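Local coordinates for uncharacterized protein (Bacteroides vulgatus, PDB 4FMR) that is of unknown function but probably binds DNA, pairing an HU/IHF-like DNA-binding domain with an immunoglobulin-like domain, at residues G171-S176 / V182-N187. Sequence-based numbering, arbitrary orientation.
Sequences GVTLAS and VTKIDN
Leu174 and Thr183 face each other as a hydrogen-bonded antiparallel pair: Leu174 N gives to Thr183 O at 2.9 Å and Thr183 N to Leu174 O at 2.8 Å. A third backbone bond, from Ile185 N to Val172 O, carries the pairing past Lys184. Further along, the two chains separate, and a water bridges them, accepting from Val172 N and donating to Ile185 O and to Asn187 OD1, an amide oxygen well suited to receive it.

On the inner face Ile185 CD1 touches both Leu174 CD1 (3.8 Å) and Val172 CG1 (3.9 Å). These branched apolar chains suit a core in which Leu206, Ile237 and Ile239 are among the residues that pack on Leu174. On the other face, Val182 CG1, anti to the backbone N (chi1 178°), reaches diagonally to Thr173 CB at 3.7 Å, while CG2 meets the paired Ala175 CB.

Lys184, extended throughout, lays its methylenes over Thr173 CG2 and Gly171 CA and carries NZ to the carbonyl oxygen of Val170. Gly171 has backbone angles (phi 140°, psi -171°) that by themselves call for glycine. Strand 182-184 thus forms an edge of the Ig-like domain's mixed sheet, joined to it through strand 171-176; an apolar face of Leu174 and Ile185 backs a mixed one where Val182 and Ala175 lie beside Thr173 and Lys184.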
loop_
_atom_site.group_PDB
_atom_site.type_symbol
_atom_site.label_atom_id
_atom_site.label_comp_id
_atom_site.label_asym_id
_atom_site.label_seq_id
_atom_site.Cartn_x
_atom_site.Cartn_y
_atom_site.Cartn_z
ATOM N N GLY B 171 9.351 -18.352 -23.796
ATOM C CA GLY B 171 8.122 -17.754 -23.299
ATOM C C GLY B 171 8.170 -17.301 -21.854
ATOM O O GLY B 171 9.235 -17.257 -21.225
ATOM N N VAL B 172 6.997 -16.923 -21.335
ATOM C CA VAL B 172 6.841 -16.446 -19.968
ATOM C C VAL B 172 6.108 -17.517 -19.164
ATOM O O VAL B 172 5.101 -18.053 -19.625
ATOM C CB VAL B 172 6.143 -15.062 -19.871
ATOM C CG1 VAL B 172 6.272 -14.491 -18.457
ATOM C CG2 VAL B 172 6.723 -14.085 -20.892
ATOM N N THR B 173 6.661 -17.844 -17.976
ATOM C CA THR B 173 6.128 -18.805 -17.019
ATOM C C THR B 173 5.983 -18.179 -15.636
ATOM O O THR B 173 6.702 -17.238 -15.273
ATOM C CB THR B 173 7.018 -20.070 -16.917
ATOM O OG1 THR B 173 8.335 -19.685 -16.555
ATOM C CG2 THR B 173 7.037 -20.916 -18.195
ATOM N N LEU B 174 5.062 -18.739 -14.860
ATOM C CA LEU B 174 4.812 -18.398 -13.459
ATOM C C LEU B 174 4.864 -19.655 -12.649
ATOM O O LEU B 174 4.128 -20.594 -12.945
ATOM C CB LEU B 174 3.459 -17.711 -13.274
ATOM C CG LEU B 174 3.264 -16.417 -14.053
ATOM C CD1 LEU B 174 1.816 -16.261 -14.418
ATOM C CD2 LEU B 174 3.783 -15.230 -13.273
ATOM N N ALA B 175 5.757 -19.706 -11.667
ATOM C CA ALA B 175 5.875 -20.871 -10.802
ATOM C C ALA B 175 5.363 -20.497 -9.423
ATOM O O ALA B 175 5.868 -19.552 -8.814
ATOM C CB ALA B 175 7.322 -21.369 -10.750
ATOM N N SER B 176 4.327 -21.201 -8.959
ATOM C CA SER B 176 3.685 -20.985 -7.657
ATOM C C SER B 176 4.651 -21.243 -6.472
ATOM O O SER B 176 5.201 -22.328 -6.378
ATOM C CB SER B 176 2.475 -21.910 -7.532
ATOM O OG SER B 176 1.922 -21.809 -6.231
ATOM N N VAL B 182 3.872 -24.759 -12.414
ATOM C CA VAL B 182 4.277 -23.809 -13.442
ATOM C C VAL B 182 3.092 -23.593 -14.397
ATOM O O VAL B 182 2.468 -24.555 -14.837
ATOM C CB VAL B 182 5.570 -24.251 -14.194
ATOM C CG1 VAL B 182 5.937 -23.257 -15.286
ATOM C CG2 VAL B 182 6.751 -24.432 -13.229
ATOM N N THR B 183 2.781 -22.325 -14.679
ATOM C CA THR B 183 1.755 -21.905 -15.631
ATOM C C THR B 183 2.471 -21.203 -16.758
ATOM O O THR B 183 3.101 -20.171 -16.520
ATOM C CB THR B 183 0.665 -20.981 -14.971
ATOM O OG1 THR B 183 0.039 -21.617 -13.860
ATOM C CG2 THR B 183 -0.409 -20.507 -15.971
ATOM N N LYS B 184 2.389 -21.727 -17.973
ATOM C CA LYS B 184 2.995 -21.013 -19.063
ATOM C C LYS B 184 1.951 -20.099 -19.698
ATOM O O LYS B 184 0.847 -20.531 -20.024
ATOM C CB LYS B 184 3.641 -21.939 -20.101
ATOM C CG LYS B 184 4.479 -21.131 -21.108
ATOM C CD LYS B 184 5.359 -21.987 -21.953
ATOM C CE LYS B 184 6.042 -21.147 -22.988
ATOM N NZ LYS B 184 6.734 -21.988 -23.987
ATOM N N ILE B 185 2.304 -18.832 -19.857
ATOM C CA ILE B 185 1.481 -17.844 -20.533
ATOM C C ILE B 185 1.561 -18.145 -22.040
ATOM O O ILE B 185 2.663 -18.316 -22.576
ATOM C CB ILE B 185 1.976 -16.409 -20.151
ATOM C CG1 ILE B 185 1.538 -16.066 -18.704
ATOM C CG2 ILE B 185 1.525 -15.330 -21.164
ATOM C CD1 ILE B 185 2.434 -15.169 -18.003
ATOM N N ASP B 186 0.401 -18.229 -22.718
ATOM C CA ASP B 186 0.375 -18.453 -24.167
ATOM C C ASP B 186 1.106 -17.293 -24.841
ATOM O O ASP B 186 0.958 -16.144 -24.420
ATOM C CB ASP B 186 -1.069 -18.591 -24.687
ATOM C CG ASP B 186 -1.195 -19.132 -26.117
ATOM O OD1 ASP B 186 -0.582 -18.540 -27.041
ATOM O OD2 ASP B 186 -1.962 -20.097 -26.321
ATOM N N ASN B 187 1.938 -17.604 -25.842
ATOM C CA ASN B 187 2.746 -16.624 -26.562
ATOM C C ASN B 187 1.919 -15.498 -27.163
ATOM O O ASN B 187 2.457 -14.400 -27.293
ATOM C CB ASN B 187 3.559 -17.292 -27.666
ATOM C CG ASN B 187 4.812 -17.980 -27.178
ATOM O OD1 ASN B 187 5.327 -17.734 -26.074
ATOM N ND2 ASN B 187 5.362 -18.825 -28.026
HETATM O O HOH W 1 4.889 -17.137 -23.256
#